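Local coordinates for protein RavO (Legionella pneumophila subsp. pneumophila, PDB 6DM4) that binds tyrosine-phosphorylated peptides, such as the one from human Shc1, through the SH2 domain that makes up this chain, at residues 4-9 against 75-79; 11-17 against 100-105; 38-44 against 56-62; 70-74 against 105-109. One frame throughout, in Å; residues are numbered along the deposited sequence.

From the N terminus, helix 4-13 makes two contacts. Interaction 1 sets its first half against the end of strand 67-76 and the turn that follows, closing a loop within which interaction 3 is nested. Interaction 2 joins the helix end and the following loop to the start of helix 101-119, closing a loop over most of the chain; it crosses interaction 1 and also encloses interaction 3. Interaction 3 pairs strands 40-43 and 55-64 across a short connection. Interaction 4 opens after it, on the next strand, 67-76, and brings helix 101-119 onto the sheet, crossing interactions 1 and 2. I75 meets I12 between interactions 1 and 2, and L105 serves both 2 and 4.

Interaction 1 of 4, residues 4-9 against 75-79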
# COMPACT_ATOMS: atom_id res chain seq x y z
N LYS A 4 -5.13 -2.43 11.95
CA LYS A 4 -3.70 -2.14 11.97
C LYS A 4 -2.98 -2.75 10.78
O LYS A 4 -1.90 -2.29 10.41
CB LYS A 4 -3.10 -2.63 13.29
CG LYS A 4 -3.75 -1.98 14.50
CD LYS A 4 -3.61 -0.48 14.38
CE LYS A 4 -4.62 0.26 15.24
NZ LYS A 4 -5.75 -0.59 15.66
N ILE A 5 -3.56 -3.78 10.14
CA ILE A 5 -2.94 -4.34 8.95
C ILE A 5 -2.86 -3.31 7.84
O ILE A 5 -1.87 -3.23 7.11
CB ILE A 5 -3.68 -5.61 8.49
CG1 ILE A 5 -3.04 -6.17 7.22
CG2 ILE A 5 -5.16 -5.32 8.27
CD1 ILE A 5 -3.60 -7.50 6.79
N TYR A 6 -3.91 -2.49 7.69
CA TYR A 6 -3.89 -1.49 6.63
C TYR A 6 -2.86 -0.40 6.90
O TYR A 6 -2.29 0.16 5.96
CB TYR A 6 -5.28 -0.89 6.45
CG TYR A 6 -6.34 -1.94 6.16
CD1 TYR A 6 -6.33 -2.65 4.97
CD2 TYR A 6 -7.33 -2.22 7.08
CE1 TYR A 6 -7.29 -3.61 4.70
CE2 TYR A 6 -8.29 -3.17 6.83
CZ TYR A 6 -8.27 -3.87 5.63
OH TYR A 6 -9.23 -4.82 5.38
N LYS A 7 -2.61 -0.09 8.17
CA LYS A 7 -1.57 0.90 8.47
C LYS A 7 -0.18 0.34 8.18
O LYS A 7 0.70 1.07 7.72
CB LYS A 7 -1.68 1.36 9.92
CG LYS A 7 -3.02 2.00 10.27
CD LYS A 7 -3.46 3.00 9.21
CE LYS A 7 -2.57 4.24 9.19
NZ LYS A 7 -2.83 5.04 7.96
N VAL A 8 0.03 -0.96 8.44
CA VAL A 8 1.31 -1.57 8.10
C VAL A 8 1.48 -1.65 6.59
O VAL A 8 2.57 -1.39 6.06
CB VAL A 8 1.44 -2.96 8.76
CG1 VAL A 8 2.77 -3.60 8.40
CG2 VAL A 8 1.29 -2.84 10.27
N MET A 9 0.41 -2.00 5.87
CA MET A 9 0.47 -2.04 4.41
C MET A 9 0.73 -0.65 3.85
O MET A 9 1.50 -0.50 2.89
CB MET A 9 -0.83 -2.60 3.85
CG MET A 9 -0.99 -4.09 4.05
SD MET A 9 -2.67 -4.61 3.68
CE MET A 9 -2.98 -3.71 2.17
N ILE A 75 2.19 -10.36 7.00
CA ILE A 75 1.47 -9.48 7.93
C ILE A 75 0.13 -10.13 8.25
O ILE A 75 -0.64 -10.44 7.33
CB ILE A 75 1.26 -8.07 7.34
CG1 ILE A 75 2.56 -7.51 6.78
CG2 ILE A 75 0.67 -7.13 8.39
CD1 ILE A 75 2.34 -6.34 5.82
N ASN A 76 -0.15 -10.33 9.53
CA ASN A 76 -1.41 -10.96 9.89
C ASN A 76 -2.51 -9.90 10.04
O ASN A 76 -2.27 -8.70 9.90
CB ASN A 76 -1.25 -11.83 11.15
CG ASN A 76 -1.03 -11.03 12.44
OD1 ASN A 76 -1.31 -9.83 12.54
ND2 ASN A 76 -0.54 -11.72 13.46
N LYS A 77 -3.73 -10.36 10.33
CA LYS A 77 -4.90 -9.48 10.34
C LYS A 77 -4.76 -8.36 11.37
O LYS A 77 -5.33 -7.28 11.18
CB LYS A 77 -6.17 -10.28 10.61
CG LYS A 77 -6.44 -11.41 9.63
CD LYS A 77 -6.94 -10.88 8.29
CE LYS A 77 -6.25 -11.58 7.13
NZ LYS A 77 -7.08 -11.56 5.89
N ASN A 78 -4.05 -8.61 12.47
CA ASN A 78 -3.86 -7.60 13.50
C ASN A 78 -2.55 -6.83 13.34
O ASN A 78 -2.11 -6.18 14.30
CB ASN A 78 -3.97 -8.24 14.88
CG ASN A 78 -5.30 -8.93 15.11
OD1 ASN A 78 -6.36 -8.29 15.06
ND2 ASN A 78 -5.26 -10.23 15.38
N GLY A 79 -1.94 -6.87 12.16
CA GLY A 79 -0.81 -6.01 11.84
C GLY A 79 0.55 -6.49 12.28
O GLY A 79 1.52 -5.73 12.17
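I75 packs against I5 and V8 where strand 67-76 of the SH2 sheet turns toward strand 81-84, with helix 4-13 set against the turn. CG2 of I75 meets I5 CG1 at 4.0 Å and also nears V8 CG1, which I75 CD1 reaches at 3.8 Å before going on to I12. The main chain then bends in a type I beta turn from N76 to G79, closed by the bond from G79 N to N76 O. N76 offers I5 its carbonyl: I5 CD1 touches N76 O at 3.6 Å. The amide side chain of N76 faces the turn, its OD1 taking the backbone N of E80 and, weakly, that of N78. K77 likewise contributes its backbone, with I5 CG2 3.5 Å from K77 O, and sends its NZ off to N53 and to Y6 of the second subunit. With CG1 of I5 anti to its own N (chi1 179°), the isoleucine spreads both branches along these two successive carbonyls. N78 adds a looser touch, its O lying 3.8 Å from K4 CB. At G79, where phi is positive (85°), the two backbones come nearest, with G79 CA 3.9 Å from I5 N. V8 CG2 rests 3.5 Å from G79 O.

Interaction 2 of 4, residues 11-17 against 100-105; sequences EIFVDRH and GVMATL. With SO4 (sulfate ion), chain H.
OD2 of D15 is gripped twice by H17, at 2.8 Å from the backbone H17 N and also from the ring atom H17 ND1, while the rest of the D15 carboxylate lies along M102. The backbone bond closes an Asx turn; H17 ND1 donates to the syn lone pair of D15 OD2, which lies in the imidazole plane and so helps to fix the rotation of the ring. D15 has its CG anti to the backbone N (chi1 -173°), which turns the carboxylate to M102: OD1 stands 3.4 Å from M102 CG, and the doubly bent methionine folds SD and CE along the same group. A second carboxylate, E11, meets the start of helix 101-119, where G100 holds the N-cap position. V101 N donates to E11 OE2 (3.0 Å, 164°) from above the carboxylate plane; the negative charge near the helix N terminus is probably favourable to the helix dipole. OE1 of the same group brushes V101 CG2. Apolar contact adds to this, I12 CG1 meeting V101 CG1 at 4.0 Å and I12 CD1 meeting L105 CD1 at 3.9 Å, the side chains crossing nearly at right angles. H17 CE1 also covers one face of the R16 guanidinium, whose NH1 and NH2 hold O1 and O4 of a sulfate, probably from the crystallisation liquor; E38 N binds it too. The end of helix 4-13 and the start of helix 101-119 meet over the sheet: I12 touches L41 and I75, M102 touches L41, and H17 stacks on F39.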
# COMPACT_ATOMS: atom_id res chain seq x y z
N GLU A 11 2.43 1.73 5.27
CA GLU A 11 3.84 2.05 5.49
C GLU A 11 4.73 1.38 4.45
O GLU A 11 5.70 1.98 3.98
CB GLU A 11 4.25 1.60 6.90
CG GLU A 11 4.46 2.75 7.88
CD GLU A 11 4.80 2.28 9.28
OE1 GLU A 11 3.91 1.75 9.97
OE2 GLU A 11 5.97 2.44 9.70
N ILE A 12 4.40 0.15 4.06
CA ILE A 12 5.22 -0.57 3.09
C ILE A 12 4.97 -0.05 1.68
O ILE A 12 5.92 0.25 0.94
CB ILE A 12 4.95 -2.09 3.18
CG1 ILE A 12 5.38 -2.63 4.54
CG2 ILE A 12 5.66 -2.85 2.05
CD1 ILE A 12 5.13 -4.11 4.71
N PHE A 13 3.71 0.08 1.29
CA PHE A 13 3.38 0.33 -0.11
C PHE A 13 3.71 1.75 -0.55
O PHE A 13 3.86 1.99 -1.76
CB PHE A 13 1.91 0.03 -0.38
CG PHE A 13 1.56 -1.43 -0.28
CD1 PHE A 13 2.53 -2.40 -0.48
CD2 PHE A 13 0.27 -1.83 -0.00
CE1 PHE A 13 2.21 -3.75 -0.39
CE2 PHE A 13 -0.06 -3.18 0.09
CZ PHE A 13 0.91 -4.13 -0.11
N VAL A 14 3.82 2.71 0.37
CA VAL A 14 4.21 4.06 -0.02
C VAL A 14 5.72 4.22 -0.13
O VAL A 14 6.18 5.24 -0.65
CB VAL A 14 3.69 5.15 0.94
CG1 VAL A 14 2.19 5.01 1.19
CG2 VAL A 14 4.45 5.10 2.26
N ASP A 15 6.49 3.25 0.34
CA ASP A 15 7.93 3.40 0.39
C ASP A 15 8.53 3.21 -1.00
O ASP A 15 8.05 2.40 -1.79
CB ASP A 15 8.55 2.41 1.38
CG ASP A 15 10.03 2.64 1.60
OD1 ASP A 15 10.38 3.39 2.53
OD2 ASP A 15 10.84 2.09 0.83
N ARG A 16 9.60 3.96 -1.28
CA ARG A 16 10.21 3.91 -2.61
C ARG A 16 10.80 2.54 -2.93
O ARG A 16 10.95 2.21 -4.11
CB ARG A 16 11.29 4.98 -2.74
CG ARG A 16 12.45 4.85 -1.78
CD ARG A 16 13.47 5.96 -1.99
NE ARG A 16 14.67 5.77 -1.19
CZ ARG A 16 15.71 5.03 -1.56
NH1 ARG A 16 15.69 4.40 -2.73
NH2 ARG A 16 16.76 4.91 -0.77
N HIS A 17 11.12 1.74 -1.91
CA HIS A 17 11.65 0.41 -2.17
C HIS A 17 10.60 -0.55 -2.71
O HIS A 17 10.96 -1.57 -3.30
CB HIS A 17 12.26 -0.19 -0.90
CG HIS A 17 13.52 0.48 -0.45
ND1 HIS A 17 13.52 1.56 0.41
CD2 HIS A 17 14.82 0.23 -0.74
CE1 HIS A 17 14.77 1.94 0.64
NE2 HIS A 17 15.57 1.15 -0.06
N GLY A 100 9.72 2.42 12.97
CA GLY A 100 8.58 1.93 12.22
C GLY A 100 8.91 0.73 11.35
O GLY A 100 9.99 0.13 11.42
N VAL A 101 7.93 0.38 10.51
CA VAL A 101 7.97 -0.89 9.80
C VAL A 101 9.07 -0.89 8.75
O VAL A 101 9.85 -1.85 8.65
CB VAL A 101 6.60 -1.19 9.17
CG1 VAL A 101 6.67 -2.44 8.30
CG2 VAL A 101 5.54 -1.35 10.25
N MET A 102 9.16 0.17 7.95
CA MET A 102 10.19 0.20 6.92
C MET A 102 11.58 0.23 7.54
O MET A 102 12.51 -0.41 7.03
CB MET A 102 10.00 1.39 5.99
CG MET A 102 9.10 1.15 4.77
SD MET A 102 9.40 -0.39 3.86
CE MET A 102 11.17 -0.31 3.59
N ALA A 103 11.74 0.96 8.64
CA ALA A 103 13.01 0.93 9.36
C ALA A 103 13.33 -0.47 9.84
O ALA A 103 14.51 -0.86 9.90
CB ALA A 103 12.98 1.90 10.55
N THR A 104 12.30 -1.26 10.17
CA THR A 104 12.52 -2.63 10.64
C THR A 104 12.92 -3.54 9.49
O THR A 104 13.93 -4.25 9.57
CB THR A 104 11.25 -3.15 11.31
OG1 THR A 104 10.90 -2.30 12.41
CG2 THR A 104 11.48 -4.57 11.83
N LEU A 105 12.13 -3.54 8.41
CA LEU A 105 12.43 -4.37 7.25
C LEU A 105 13.81 -4.04 6.69
O LEU A 105 14.57 -4.95 6.32
CB LEU A 105 11.35 -4.17 6.19
CG LEU A 105 10.03 -4.87 6.48
CD1 LEU A 105 8.94 -4.39 5.52
CD2 LEU A 105 10.20 -6.39 6.39
S SO4 H . 18.64 1.92 -1.93
O1 SO4 H . 18.13 2.72 -3.04
O2 SO4 H . 20.02 1.52 -2.22
O3 SO4 H . 17.81 0.74 -1.76
O4 SO4 H . 18.63 2.72 -0.71
O HOH W 1 7.68 2.53 7.98

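Interaction 3 of 4, residues 38-44 against 56-62; sequences EFILRWS and VFIAASF. With SO4 (sulfate ion), chain H.
Strands 40-43 and 55-64, the edge strand and its neighbour in the central antiparallel sheet of the SH2 domain, pair through I40 with S61 and R42 with A59. Four backbone bonds hold these hydrogen-bonded pairs, the shortest running from R42 N to A59 O at 2.8 Å. The return bond, A59 N to R42 O, measures 3.0 Å. S44 N adds a weak fifth to F57 O as the edge strand ends. Between the pairs, L41 and A60 form a non-hydrogen-bonded pair in which A60 CA leans toward I40 O and L41 CA toward A59 O in C-H...O contacts. Apolar contacts line the face carrying L41 and A60: L41 CD2 meets A60 CB at 3.7 Å, and both residues go on to helix 101-119. Beyond the pairs, W43 CZ3 touches V56 CG1 at 4.0 Å, the two side chains crossing near a right angle, and W43 and V56 also pack on the second subunit. The side-chain polar contacts are on the face carrying R42, A59 and S61, where R42 stands as the arginine of the SH2 phosphotyrosine pocket. NH2 of R42 and OG of S44 each bond the modified tyrosine of the bound peptide, which also packs on A59. From a start between backbone N and carbonyl carbon (chi1 53°), R42 runs extended. S70 OG, on strand 67-76, hydrogen-bonds both R42 NH2 and S61 OG. A59 CB lies over the centre of one guanidinium face, 3.4 Å from its plane, and at the edge R42 NE donates almost straight to S61 OG (2.9 Å, 165°).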
# COMPACT_ATOMS: atom_id res chain seq x y z
N GLU A 38 19.81 -1.21 -3.08
CA GLU A 38 20.25 -2.21 -2.11
C GLU A 38 19.24 -3.34 -1.97
O GLU A 38 19.63 -4.50 -1.78
CB GLU A 38 20.52 -1.55 -0.75
CG GLU A 38 21.83 -0.79 -0.67
CD GLU A 38 23.06 -1.67 -0.91
OE1 GLU A 38 23.06 -2.84 -0.48
OE2 GLU A 38 24.02 -1.18 -1.55
N PHE A 39 17.95 -3.03 -2.06
CA PHE A 39 16.94 -4.08 -2.06
C PHE A 39 15.65 -3.51 -2.63
O PHE A 39 15.49 -2.30 -2.75
CB PHE A 39 16.69 -4.65 -0.65
CG PHE A 39 16.02 -3.68 0.30
CD1 PHE A 39 16.77 -2.79 1.05
CD2 PHE A 39 14.64 -3.69 0.46
CE1 PHE A 39 16.15 -1.90 1.93
CE2 PHE A 39 14.01 -2.81 1.34
CZ PHE A 39 14.77 -1.92 2.08
N ILE A 40 14.74 -4.41 -2.99
CA ILE A 40 13.37 -4.03 -3.30
C ILE A 40 12.41 -4.82 -2.44
O ILE A 40 12.73 -5.89 -1.92
CB ILE A 40 13.03 -4.22 -4.79
CG1 ILE A 40 13.13 -5.71 -5.18
CG2 ILE A 40 13.90 -3.34 -5.63
CD1 ILE A 40 12.68 -6.01 -6.61
N LEU A 41 11.21 -4.28 -2.31
CA LEU A 41 10.06 -5.00 -1.79
C LEU A 41 9.05 -5.19 -2.92
O LEU A 41 8.99 -4.39 -3.86
CB LEU A 41 9.41 -4.24 -0.63
CG LEU A 41 10.32 -4.05 0.58
CD1 LEU A 41 9.68 -3.12 1.59
CD2 LEU A 41 10.62 -5.39 1.22
N ARG A 42 8.28 -6.27 -2.84
CA ARG A 42 7.40 -6.61 -3.95
C ARG A 42 6.27 -7.47 -3.44
O ARG A 42 6.34 -8.05 -2.34
CB ARG A 42 8.15 -7.34 -5.07
CG ARG A 42 8.93 -8.55 -4.59
CD ARG A 42 9.70 -9.20 -5.72
NE ARG A 42 10.50 -10.34 -5.26
CZ ARG A 42 10.00 -11.54 -5.00
NH1 ARG A 42 8.70 -11.77 -5.17
NH2 ARG A 42 10.80 -12.52 -4.60
N TRP A 43 5.23 -7.57 -4.25
CA TRP A 43 4.10 -8.43 -3.93
C TRP A 43 4.51 -9.90 -4.07
O TRP A 43 4.93 -10.33 -5.15
CB TRP A 43 2.93 -8.08 -4.85
CG TRP A 43 1.60 -8.71 -4.52
CD1 TRP A 43 1.03 -9.78 -5.15
CD2 TRP A 43 0.66 -8.29 -3.52
NE1 TRP A 43 -0.19 -10.05 -4.60
CE2 TRP A 43 -0.44 -9.16 -3.60
CE3 TRP A 43 0.65 -7.27 -2.56
CZ2 TRP A 43 -1.55 -9.04 -2.75
CZ3 TRP A 43 -0.45 -7.15 -1.72
CH2 TRP A 43 -1.53 -8.04 -1.83
N SER A 44 4.42 -10.65 -2.98
CA SER A 44 4.94 -12.01 -2.93
C SER A 44 4.05 -12.99 -3.69
O SER A 44 2.83 -12.83 -3.77
CB SER A 44 5.06 -12.47 -1.47
OG SER A 44 5.22 -13.88 -1.38
N VAL A 56 -0.98 -11.29 4.63
CA VAL A 56 -0.61 -10.65 3.37
C VAL A 56 0.90 -10.79 3.23
O VAL A 56 1.64 -10.45 4.16
CB VAL A 56 -1.04 -9.17 3.34
CG1 VAL A 56 -0.49 -8.48 2.10
CG2 VAL A 56 -2.56 -9.07 3.38
N PHE A 57 1.35 -11.30 2.09
CA PHE A 57 2.74 -11.68 1.91
C PHE A 57 3.48 -10.62 1.10
O PHE A 57 3.01 -10.18 0.05
CB PHE A 57 2.84 -13.04 1.23
CG PHE A 57 2.28 -14.18 2.04
CD1 PHE A 57 3.05 -14.82 2.99
CD2 PHE A 57 0.98 -14.61 1.83
CE1 PHE A 57 2.53 -15.87 3.73
CE2 PHE A 57 0.45 -15.66 2.57
CZ PHE A 57 1.23 -16.29 3.52
N ILE A 58 4.65 -10.22 1.61
CA ILE A 58 5.53 -9.27 0.94
C ILE A 58 6.91 -9.88 0.88
O ILE A 58 7.42 -10.38 1.89
CB ILE A 58 5.58 -7.92 1.69
CG1 ILE A 58 4.17 -7.37 1.92
CG2 ILE A 58 6.44 -6.92 0.91
CD1 ILE A 58 3.43 -7.06 0.66
N ALA A 59 7.53 -9.85 -0.30
CA ALA A 59 8.88 -10.37 -0.46
C ALA A 59 9.87 -9.23 -0.60
O ALA A 59 9.57 -8.18 -1.18
CB ALA A 59 8.99 -11.30 -1.67
N ALA A 60 11.07 -9.44 -0.06
CA ALA A 60 12.22 -8.60 -0.35
C ALA A 60 13.14 -9.34 -1.32
O ALA A 60 13.20 -10.57 -1.31
CB ALA A 60 12.98 -8.25 0.92
N SER A 61 13.85 -8.58 -2.15
CA SER A 61 14.84 -9.15 -3.04
C SER A 61 16.07 -8.25 -3.04
O SER A 61 15.96 -7.03 -2.94
CB SER A 61 14.31 -9.30 -4.48
OG SER A 61 13.30 -10.30 -4.54
N PHE A 62 17.25 -8.87 -3.13
CA PHE A 62 18.49 -8.12 -3.28
C PHE A 62 19.47 -8.97 -4.07
O PHE A 62 19.23 -10.15 -4.32
CB PHE A 62 19.07 -7.71 -1.92
CG PHE A 62 19.29 -8.86 -0.97
CD1 PHE A 62 20.46 -9.59 -1.02
CD2 PHE A 62 18.33 -9.19 -0.04
CE1 PHE A 62 20.67 -10.65 -0.15
CE2 PHE A 62 18.53 -10.25 0.83
CZ PHE A 62 19.70 -10.97 0.78
S SO4 H . 18.64 1.92 -1.93
O1 SO4 H . 18.13 2.72 -3.04
O2 SO4 H . 20.02 1.52 -2.22
O3 SO4 H . 17.81 0.74 -1.76
O4 SO4 H . 18.63 2.72 -0.71

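Interaction 4 of 4, residues 70-74 against 105-109; sequences SIRYG and LTQHI
Y73 of the central strand stands up from the sheet beside helix 101-119, and its broad ring fits against the surface formed by L105, H108 and I109. L105 is the main bump. Its CD2 methyl comes straight down on the ring, 3.5 Å from the centroid and 1° off the normal, a CH-pi contact so well centred that the ring carbons of Y73 lie almost equally far from it. One turn along the helix, I109 takes up the hydroxyl end: CG1 approaches Y73 OH at 3.4 Å and Y73 CE2 at 4.1 Å. The CD1 end of I71 abuts the same flank of I109, 4.3 Å from I109 CG1. With CG of Y73 anti to its carbonyl carbon (chi1 -62°), the ring projects toward the helix and presents one face to L105 and its hydroxyl to H108. In the modelled conformer of H108 the rings form an offset edge-to-face pair, planes at 75°, with ND1 beside Y73 OH and I71 CG2 at the imidazole edge. All contacts of this ring are doubtful, since the histidine has two conformers and ND1 is improbably close to the hydroxyl. The packing covers the sheet face that carries I71 and Y73. R72 NH2 bonds the modified side chain of the bound peptide and S70 packs on it, while I71 touches an apolar peptide side chain. I109 continues onto A60 and F62 of strand 55-64, L105 onto L81 of strand 81-84 and, less surely, H108 onto I94 of strand 91-94, so helix 101-119 spans the sheet.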
# COMPACT_ATOMS: atom_id res chain seq x y z
N SER A 70 16.05 -13.65 -1.98
CA SER A 70 14.77 -13.11 -1.56
C SER A 70 14.45 -13.55 -0.13
O SER A 70 14.98 -14.55 0.36
CB SER A 70 13.65 -13.53 -2.52
OG SER A 70 13.76 -12.86 -3.76
N ILE A 71 13.61 -12.76 0.53
CA ILE A 71 13.10 -13.07 1.87
C ILE A 71 11.60 -12.84 1.83
O ILE A 71 11.14 -11.82 1.31
CB ILE A 71 13.74 -12.17 2.95
CG1 ILE A 71 15.26 -12.20 2.87
CG2 ILE A 71 13.27 -12.59 4.34
CD1 ILE A 71 15.91 -11.11 3.69
N ARG A 72 10.83 -13.78 2.38
CA ARG A 72 9.38 -13.64 2.40
C ARG A 72 8.92 -13.17 3.77
O ARG A 72 9.33 -13.72 4.79
CB ARG A 72 8.69 -14.95 2.03
CG ARG A 72 7.18 -14.79 1.92
CD ARG A 72 6.50 -16.11 1.61
NE ARG A 72 6.89 -16.61 0.30
CZ ARG A 72 6.67 -17.86 -0.10
NH1 ARG A 72 6.07 -18.72 0.72
NH2 ARG A 72 7.05 -18.25 -1.31
N TYR A 73 8.06 -12.15 3.78
CA TYR A 73 7.47 -11.62 5.00
C TYR A 73 5.95 -11.75 4.95
O TYR A 73 5.36 -11.81 3.87
CB TYR A 73 7.85 -10.15 5.21
CG TYR A 73 9.34 -9.94 5.37
CD1 TYR A 73 9.97 -10.19 6.58
CD2 TYR A 73 10.11 -9.51 4.30
CE1 TYR A 73 11.33 -10.01 6.72
CE2 TYR A 73 11.47 -9.33 4.43
CZ TYR A 73 12.07 -9.58 5.63
OH TYR A 73 13.43 -9.40 5.75
N GLY A 74 5.34 -11.78 6.12
CA GLY A 74 3.89 -11.86 6.22
C GLY A 74 3.37 -10.90 7.27
O GLY A 74 4.02 -10.65 8.29
N LEU A 105 12.13 -3.54 8.41
CA LEU A 105 12.43 -4.37 7.25
C LEU A 105 13.81 -4.04 6.69
O LEU A 105 14.57 -4.95 6.32
CB LEU A 105 11.35 -4.17 6.19
CG LEU A 105 10.03 -4.87 6.48
CD1 LEU A 105 8.94 -4.39 5.52
CD2 LEU A 105 10.20 -6.39 6.39
N THR A 106 14.16 -2.75 6.64
CA THR A 106 15.47 -2.36 6.13
C THR A 106 16.59 -3.04 6.92
O THR A 106 17.56 -3.55 6.34
CB THR A 106 15.62 -0.84 6.16
OG1 THR A 106 14.66 -0.26 5.28
CG2 THR A 106 17.02 -0.43 5.72
N GLN A 107 16.47 -3.05 8.25
CA GLN A 107 17.49 -3.71 9.07
C GLN A 107 17.51 -5.21 8.84
O GLN A 107 18.58 -5.82 8.74
CB GLN A 107 17.28 -3.38 10.55
CG GLN A 107 17.55 -1.94 10.89
CD GLN A 107 18.97 -1.53 10.55
OE1 GLN A 107 19.92 -2.25 10.87
NE2 GLN A 107 19.13 -0.37 9.92
N HIS A 108 16.33 -5.84 8.77
CA HIS A 108 16.28 -7.29 8.58
C HIS A 108 16.86 -7.69 7.23
O HIS A 108 17.53 -8.72 7.12
CB HIS A 108 14.83 -7.78 8.71
CG HIS A 108 14.70 -9.26 8.84
ND1 HIS A 108 14.58 -10.10 7.75
CD2 HIS A 108 14.64 -10.06 9.93
CE1 HIS A 108 14.47 -11.35 8.17
NE2 HIS A 108 14.50 -11.35 9.49
N ILE A 109 16.61 -6.88 6.20
CA ILE A 109 17.06 -7.22 4.85
C ILE A 109 18.54 -6.92 4.68
O ILE A 109 19.30 -7.75 4.16
CB ILE A 109 16.20 -6.47 3.81
CG1 ILE A 109 14.77 -6.98 3.82
CG2 ILE A 109 16.79 -6.64 2.41
CD1 ILE A 109 13.74 -5.94 3.39